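Long-range contacts in probable CoA-transferase alpha subunit (Rhodococcus jostii, PDB 6COJ), which probably acts on coenzyme A thioesters as the alpha subunit of a coenzyme A transferase-family enzyme: residues L181-L186 and S216-V221; I21-A26 and G244-P249. The protein carries 1 engineered substitution. One frame throughout, in Å; residues are numbered along the deposited sequence.

In the fold
From the N terminus the chain first lays down residues 21-26, at the start of helix 23-28, and these wait more than two hundred residues for their partner, residues 244-249, in interaction 2. Within that long loop lies interaction 1, which closes a much shorter one: 29 residues, including helix 203-208, separate 181-186 from 216-221. The shorter contact therefore nests in the longer, and the two do not cross. Interaction 1 joins strands 177-184 and 213-217 of the parallel sheet; interaction 2 ties the first helix to strand 244-247, the outermost on that side within this chain. Strands 213-217 and 244-247 are neighbours, with probable backbone hydrogen bonds pairing Val217 N with Val246 O and Ala248 N with Val217 O.

Interaction 1: L181-L186 and S216-V221; sequences LVHLNL and SVERVV
His183 and Ser216 are neighbours on adjacent parallel strands, their side chains rising from the same face of the sheet. The imidazole stands with CG anti to the backbone N (chi1 -175°), a setting that brings its edge along the second strand. There ND1 pairs with Ser216 OG at 2.7 Å, the hydroxyl lying in the ring plane; serine suits the place because its short arm puts an oxygen beside the ring without pushing it away. On the same ring NE2 donates to Glu218 OE1 at 2.7 Å. Ring and carboxylate are turned 77° against each other, and OE1 is met on its anti side, 27° out of the carboxylate plane, while staying near the ring plane of His183. The bend of the glutamate chain at chi2 folds the carboxylate back toward the histidine.

Beneath these groups the backbones run in register. Ser216 N bonds to Val182 O and Ser216 O accepts from Leu184 N at 2.8 Å, so Ser216 straddles His183 in the usual parallel pattern. Leu184 and Val217 turn to the other face, where Leu184 CB lies loosely, 4.3 Å, from Val217 CG1, while the leucine's end leads away. Farther on, a classic beta bulge puts Asn185 and Leu186 both against Ala194, and Leu186 CD1 comes crosswise to Val221 CG1 at 3.7 Å, with Leu226 of helix 223-229 touching both.

With both ring nitrogens engaged, a flip of the imidazole would set carbons against OG and OE1, so its orientation is fixed. Glu218 is itself held by Tyr261 OH at OE1 and Asn250 N at OE2: the buried histidine is positioned by a carboxylate that has second-shell partners of its own.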
ATOM      1  N   LEU A 181     -11.758  10.392 -12.521  1.00 13.29           N
ATOM      2  CA  LEU A 181     -13.034   9.775 -12.884  1.00 12.80           C
ATOM      3  C   LEU A 181     -12.892   8.282 -12.630  1.00 13.89           C
ATOM      4  O   LEU A 181     -12.008   7.636 -13.202  1.00 14.12           O
ATOM      5  CB  LEU A 181     -13.354  10.015 -14.365  1.00 14.85           C
ATOM      6  CG  LEU A 181     -13.293  11.458 -14.862  1.00 14.16           C
ATOM      7  CD1 LEU A 181     -13.480  11.487 -16.375  1.00 15.73           C
ATOM      8  CD2 LEU A 181     -14.339  12.306 -14.173  1.00 18.70           C
ATOM      9  N   VAL A 182     -13.734   7.732 -11.749  1.00 14.36           N
ATOM     10  CA  VAL A 182     -13.686   6.311 -11.418  1.00 13.84           C
ATOM     11  C   VAL A 182     -15.112   5.779 -11.363  1.00 13.76           C
ATOM     12  O   VAL A 182     -16.063   6.525 -11.129  1.00 14.22           O
ATOM     13  CB  VAL A 182     -12.947   6.027 -10.083  1.00 13.06           C
ATOM     14  CG1 VAL A 182     -11.499   6.553 -10.129  1.00 13.99           C
ATOM     15  CG2 VAL A 182     -13.699   6.637  -8.899  1.00 14.77           C
ATOM     16  N   HIS A 183     -15.252   4.468 -11.577  1.00 13.19           N
ATOM     17  CA  HIS A 183     -16.540   3.782 -11.516  1.00 12.56           C
ATOM     18  C   HIS A 183     -16.446   2.619 -10.542  1.00 13.77           C
ATOM     19  O   HIS A 183     -15.532   1.793 -10.645  1.00 15.14           O
ATOM     20  CB  HIS A 183     -16.941   3.225 -12.885  1.00 14.01           C
ATOM     21  CG  HIS A 183     -18.305   2.621 -12.899  1.00 14.39           C
ATOM     22  ND1 HIS A 183     -19.448   3.388 -12.990  1.00 15.13           N
ATOM     23  CD2 HIS A 183     -18.719   1.333 -12.818  1.00 15.05           C
ATOM     24  CE1 HIS A 183     -20.508   2.596 -12.981  1.00 15.44           C
ATOM     25  NE2 HIS A 183     -20.093   1.343 -12.882  1.00 16.63           N
ATOM     26  N   LEU A 184     -17.401   2.540  -9.623  1.00 13.90           N
ATOM     27  CA  LEU A 184     -17.426   1.493  -8.612  1.00 13.82           C
ATOM     28  C   LEU A 184     -18.802   0.835  -8.563  1.00 15.08           C
ATOM     29  O   LEU A 184     -19.762   1.276  -9.203  1.00 15.23           O
ATOM     30  CB  LEU A 184     -16.999   2.030  -7.235  1.00 13.85           C
ATOM     31  CG  LEU A 184     -15.485   2.243  -7.155  1.00 13.91           C
ATOM     32  CD1 LEU A 184     -15.110   3.094  -5.953  1.00 15.70           C
ATOM     33  CD2 LEU A 184     -14.748   0.896  -7.091  1.00 15.34           C
ATOM     34  N   ASN A 185     -18.901  -0.247  -7.797  1.00 14.65           N
ATOM     35  CA  ASN A 185     -20.126  -1.032  -7.849  1.00 14.04           C
ATOM     36  C   ASN A 185     -21.238  -0.484  -6.969  1.00 14.48           C
ATOM     37  O   ASN A 185     -22.417  -0.664  -7.288  1.00 17.33           O
ATOM     38  CB  ASN A 185     -19.843  -2.501  -7.525  1.00 14.87           C
ATOM     39  CG  ASN A 185     -18.880  -3.121  -8.517  1.00 15.93           C
ATOM     40  OD1 ASN A 185     -19.295  -3.688  -9.548  1.00 19.50           O
ATOM     41  ND2 ASN A 185     -17.601  -3.009  -8.235  1.00 13.54           N
ATOM     42  N   LEU A 186     -20.901   0.149  -5.855  1.00 16.14           N
ATOM     43  CA  LEU A 186     -21.903   0.542  -4.882  1.00 16.85           C
ATOM     44  C   LEU A 186     -21.366   1.741  -4.127  1.00 17.19           C
ATOM     45  O   LEU A 186     -20.166   1.813  -3.850  1.00 17.61           O
ATOM     46  CB  LEU A 186     -22.132  -0.608  -3.893  1.00 19.97           C
ATOM     47  CG  LEU A 186     -23.438  -0.634  -3.116  1.00 24.99           C
ATOM     48  CD1 LEU A 186     -24.625  -0.710  -4.072  1.00 25.24           C
ATOM     49  CD2 LEU A 186     -23.413  -1.841  -2.212  1.00 24.60           C
ATOM     50  N   SER A 216     -18.726   7.381 -10.420  1.00 13.55           N
ATOM     51  CA  SER A 216     -19.999   6.821 -10.833  1.00 14.37           C
ATOM     52  C   SER A 216     -20.135   5.438 -10.204  1.00 15.39           C
ATOM     53  O   SER A 216     -19.141   4.738 -10.000  1.00 16.55           O
ATOM     54  CB  SER A 216     -20.124   6.790 -12.365  1.00 15.37           C
ATOM     55  OG  SER A 216     -19.061   6.071 -12.972  1.00 16.44           O
ATOM     56  N   VAL A 217     -21.364   5.067  -9.844  1.00 16.27           N
ATOM     57  CA  VAL A 217     -21.614   3.783  -9.194  1.00 15.52           C
ATOM     58  C   VAL A 217     -22.804   3.114  -9.860  1.00 17.63           C
ATOM     59  O   VAL A 217     -23.704   3.782 -10.378  1.00 18.06           O
ATOM     60  CB  VAL A 217     -21.861   3.896  -7.667  1.00 16.64           C
ATOM     61  CG1 VAL A 217     -20.627   4.401  -6.961  1.00 16.23           C
ATOM     62  CG2 VAL A 217     -23.048   4.807  -7.392  1.00 20.16           C
ATOM     63  N   GLU A 218     -22.821   1.775  -9.829  1.00 19.13           N
ATOM     64  CA  GLU A 218     -23.969   1.048 -10.366  1.00 20.63           C
ATOM     65  C   GLU A 218     -25.260   1.413  -9.644  1.00 21.47           C
ATOM     66  O   GLU A 218     -26.334   1.457 -10.257  1.00 23.53           O
ATOM     67  CB  GLU A 218     -23.762  -0.466 -10.284  1.00 22.53           C
ATOM     68  CG  GLU A 218     -22.643  -1.039 -11.127  1.00 22.16           C
ATOM     69  CD  GLU A 218     -22.952  -0.927 -12.611  1.00 23.83           C
ATOM     70  OE1 GLU A 218     -22.045  -0.501 -13.352  1.00 22.89           O
ATOM     71  OE2 GLU A 218     -24.099  -1.209 -13.013  1.00 26.21           O
ATOM     72  N   ARG A 219     -25.181   1.642  -8.338  1.00 20.22           N
ATOM     73  CA  ARG A 219     -26.353   1.930  -7.532  1.00 21.15           C
ATOM     74  C   ARG A 219     -25.914   2.755  -6.331  1.00 19.28           C
ATOM     75  O   ARG A 219     -24.876   2.478  -5.718  1.00 18.72           O
ATOM     76  CB  ARG A 219     -27.008   0.631  -7.043  1.00 24.24           C
ATOM     77  CG  ARG A 219     -28.290   0.837  -6.246  1.00 30.12           C
ATOM     78  CD  ARG A 219     -28.855  -0.487  -5.751  1.00 43.60           C
ATOM     79  NE  ARG A 219     -29.100  -1.416  -6.845  1.00 58.52           N
ATOM     80  CZ  ARG A 219     -30.270  -1.548  -7.464  1.00 77.35           C
ATOM     81  NH1 ARG A 219     -31.307  -0.799  -7.100  1.00 73.09           N
ATOM     82  NH2 ARG A 219     -30.403  -2.428  -8.457  1.00 58.89           N
ATOM     83  N   VAL A 220     -26.714   3.764  -6.000  1.00 20.36           N
ATOM     84  CA  VAL A 220     -26.540   4.548  -4.787  1.00 19.22           C
ATOM     85  C   VAL A 220     -27.470   3.971  -3.734  1.00 20.03           C
ATOM     86  O   VAL A 220     -28.664   3.764  -3.996  1.00 22.02           O
ATOM     87  CB  VAL A 220     -26.839   6.036  -5.034  1.00 21.65           C
ATOM     88  CG1 VAL A 220     -26.808   6.804  -3.717  1.00 24.58           C
ATOM     89  CG2 VAL A 220     -25.827   6.622  -5.983  1.00 21.51           C
ATOM     90  N   VAL A 221     -26.920   3.695  -2.551  1.00 19.29           N
ATOM     91  CA  VAL A 221     -27.662   3.130  -1.432  1.00 20.45           C
ATOM     92  C   VAL A 221     -27.349   3.957  -0.190  1.00 20.80           C
ATOM     93  O   VAL A 221     -26.434   4.774  -0.179  1.00 19.28           O
ATOM     94  CB  VAL A 221     -27.296   1.649  -1.201  1.00 22.25           C
ATOM     95  CG1 VAL A 221     -27.625   0.816  -2.438  1.00 24.17           C
ATOM     96  CG2 VAL A 221     -25.820   1.527  -0.852  1.00 21.67           C
TER

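Interaction 2: I21-A26 and G244-P249; sequences ISLDDA and GVVEAP
Ile21 meets strand 244-247 with both backbone and side chain. Its N donates to Val245 O at 2.9 Å, and its O is linked through a bridging water to Glu247 N. CG1 sits between the backbone N and the carbonyl carbon (chi1 58°), which carries CD1 to within 3.8 Å of Gly244 CA. Glycine suits that position, since a beta carbon there would clash with this methyl. Ile21 CG1 also rests on Val246 CG2, the two side chains crossing at about a right angle.

Ser22 then starts the helix as its N-cap. Ser22 OG accepts from Asp25 N at 2.9 Å and Ser22 N donates to Asp25 OD2 at 3.2 Å, a capping box that satisfies amides lacking a helical partner. Leu23, in the first turn, sends CD2 to Val246 CG1 at 3.7 Å. One turn of helix beyond Ser22, Ala26 offers its methyl to Val246 CG2 at 4.1 Å, a small residue where the helix comes close to the strand. An alanine at Val246 would lack both methyls and would probably open a gap facing Ile21, Leu23 and Ala26.

Helix 23-28 thus packs beside strand 244-247, outermost in the parallel sheet of this chain, with Phe214 of strand 213-217 touching Ile21 and Ala26, and helix 48-56 meeting Leu23 and Ala26 through Leu50.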
ATOM      1  N   ILE A  21     -24.919  13.977  -8.268  1.00 17.96           N
ATOM      2  CA  ILE A  21     -24.948  14.836  -9.450  1.00 17.99           C
ATOM      3  C   ILE A  21     -25.117  13.958 -10.686  1.00 23.44           C
ATOM      4  O   ILE A  21     -24.914  12.743 -10.647  1.00 21.08           O
ATOM      5  CB  ILE A  21     -23.663  15.679  -9.593  1.00 23.82           C
ATOM      6  CG1 ILE A  21     -22.441  14.759  -9.665  1.00 20.19           C
ATOM      7  CG2 ILE A  21     -23.562  16.716  -8.484  1.00 28.21           C
ATOM      8  CD1 ILE A  21     -21.130  15.508  -9.720  1.00 37.82           C
ATOM      9  N   SER A  22     -25.488  14.585 -11.804  1.00 18.28           N
ATOM     10  CA  SER A  22     -25.654  13.862 -13.057  1.00 19.30           C
ATOM     11  C   SER A  22     -24.313  13.716 -13.776  1.00 17.61           C
ATOM     12  O   SER A  22     -23.315  14.354 -13.429  1.00 19.36           O
ATOM     13  CB  SER A  22     -26.631  14.596 -13.970  1.00 21.87           C
ATOM     14  OG  SER A  22     -26.029  15.789 -14.439  1.00 22.46           O
ATOM     15  N   LEU A  23     -24.300  12.852 -14.797  1.00 20.35           N
ATOM     16  CA  LEU A  23     -23.119  12.699 -15.643  1.00 18.82           C
ATOM     17  C   LEU A  23     -22.698  14.031 -16.245  1.00 20.36           C
ATOM     18  O   LEU A  23     -21.515  14.394 -16.209  1.00 19.60           O
ATOM     19  CB  LEU A  23     -23.412  11.699 -16.765  1.00 21.79           C
ATOM     20  CG  LEU A  23     -23.529  10.245 -16.311  1.00 19.27           C
ATOM     21  CD1 LEU A  23     -24.233   9.432 -17.380  1.00 21.14           C
ATOM     22  CD2 LEU A  23     -22.153   9.671 -16.030  1.00 19.37           C
ATOM     23  N   ASP A  24     -23.654  14.764 -16.825  1.00 20.94           N
ATOM     24  CA  ASP A  24     -23.331  16.044 -17.446  1.00 18.83           C
ATOM     25  C   ASP A  24     -22.904  17.080 -16.408  1.00 19.42           C
ATOM     26  O   ASP A  24     -22.031  17.913 -16.684  1.00 22.50           O
ATOM     27  CB  ASP A  24     -24.518  16.539 -18.278  1.00 22.48           C
ATOM     28  CG  ASP A  24     -24.738  15.716 -19.545  1.00 24.25           C
ATOM     29  OD1 ASP A  24     -23.809  15.020 -20.000  1.00 24.93           O
ATOM     30  OD2 ASP A  24     -25.850  15.778 -20.106  1.00 28.18           O
ATOM     31  N   ASP A  25     -23.524  17.060 -15.219  1.00 24.89           N
ATOM     32  CA  ASP A  25     -23.093  17.931 -14.121  1.00 24.43           C
ATOM     33  C   ASP A  25     -21.627  17.697 -13.788  1.00 19.83           C
ATOM     34  O   ASP A  25     -20.852  18.645 -13.607  1.00 21.18           O
ATOM     35  CB  ASP A  25     -23.898  17.630 -12.849  1.00 34.41           C
ATOM     36  CG  ASP A  25     -25.309  18.183 -12.868  1.00 53.19           C
ATOM     37  OD1 ASP A  25     -25.598  19.116 -13.641  1.00 31.77           O
ATOM     38  OD2 ASP A  25     -26.130  17.685 -12.062  1.00 42.38           O
ATOM     39  N   ALA A  26     -21.238  16.428 -13.655  1.00 18.81           N
ATOM     40  CA  ALA A  26     -19.867  16.113 -13.271  1.00 19.69           C
ATOM     41  C   ALA A  26     -18.878  16.612 -14.315  1.00 17.93           C
ATOM     42  O   ALA A  26     -17.867  17.244 -13.981  1.00 19.42           O
ATOM     43  CB  ALA A  26     -19.718  14.606 -13.041  1.00 19.80           C
ATOM     44  N   GLY A 244     -18.121  14.275  -6.098  1.00 15.58           N
ATOM     45  CA  GLY A 244     -19.428  14.057  -6.689  1.00 16.59           C
ATOM     46  C   GLY A 244     -19.666  12.584  -6.920  1.00 15.99           C
ATOM     47  O   GLY A 244     -18.744  11.825  -7.239  1.00 15.26           O
ATOM     48  N   VAL A 245     -20.928  12.189  -6.756  1.00 15.21           N
ATOM     49  CA  VAL A 245     -21.377  10.806  -6.900  1.00 14.89           C
ATOM     50  C   VAL A 245     -22.429  10.757  -7.999  1.00 15.23           C
ATOM     51  O   VAL A 245     -23.432  11.475  -7.928  1.00 17.45           O
ATOM     52  CB  VAL A 245     -21.976  10.279  -5.583  1.00 17.61           C
ATOM     53  CG1 VAL A 245     -22.557   8.873  -5.777  1.00 17.35           C
ATOM     54  CG2 VAL A 245     -20.941  10.294  -4.478  1.00 17.88           C
ATOM     55  N   VAL A 246     -22.217   9.900  -8.996  1.00 15.52           N
ATOM     56  CA  VAL A 246     -23.148   9.742 -10.112  1.00 16.81           C
ATOM     57  C   VAL A 246     -23.707   8.326 -10.075  1.00 18.34           C
ATOM     58  O   VAL A 246     -22.946   7.354 -10.050  1.00 19.67           O
ATOM     59  CB  VAL A 246     -22.460  10.003 -11.463  1.00 16.54           C
ATOM     60  CG1 VAL A 246     -23.466   9.849 -12.607  1.00 18.12           C
ATOM     61  CG2 VAL A 246     -21.811  11.390 -11.488  1.00 20.11           C
ATOM     62  N   GLU A 247     -25.028   8.203 -10.081  1.00 18.40           N
ATOM     63  CA  GLU A 247     -25.642   6.887 -10.210  1.00 17.31           C
ATOM     64  C   GLU A 247     -25.730   6.544 -11.691  1.00 18.05           C
ATOM     65  O   GLU A 247     -26.461   7.199 -12.440  1.00 21.52           O
ATOM     66  CB  GLU A 247     -27.021   6.853  -9.554  1.00 19.35           C
ATOM     67  CG  GLU A 247     -27.600   5.460  -9.488  1.00 20.49           C
ATOM     68  CD  GLU A 247     -28.728   5.352  -8.487  1.00 27.81           C
ATOM     69  OE1 GLU A 247     -29.438   6.361  -8.284  1.00 41.07           O
ATOM     70  OE2 GLU A 247     -28.894   4.266  -7.892  1.00 25.19           O
ATOM     71  N   ALA A 248     -24.989   5.525 -12.120  1.00 18.49           N
ATOM     72  CA  ALA A 248     -24.900   5.151 -13.532  1.00 17.61           C
ATOM     73  C   ALA A 248     -24.938   3.639 -13.662  1.00 17.44           C
ATOM     74  O   ALA A 248     -23.898   2.977 -13.795  1.00 17.68           O
ATOM     75  CB  ALA A 248     -23.648   5.740 -14.185  1.00 18.86           C
ATOM     76  N   PRO A 249     -26.134   3.047 -13.635  1.00 19.25           N
ATOM     77  CA  PRO A 249     -26.261   1.604 -13.881  1.00 18.71           C
ATOM     78  C   PRO A 249     -25.720   1.237 -15.254  1.00 21.08           C
ATOM     79  O   PRO A 249     -25.973   1.929 -16.244  1.00 20.77           O
ATOM     80  CB  PRO A 249     -27.771   1.349 -13.794  1.00 23.29           C
ATOM     81  CG  PRO A 249     -28.358   2.584 -13.184  1.00 23.04           C
ATOM     82  CD  PRO A 249     -27.431   3.715 -13.462  1.00 19.74           C
TER
HETATM   83  O   HOH W   1     -26.647  10.587 -10.244  1.00 25.03           O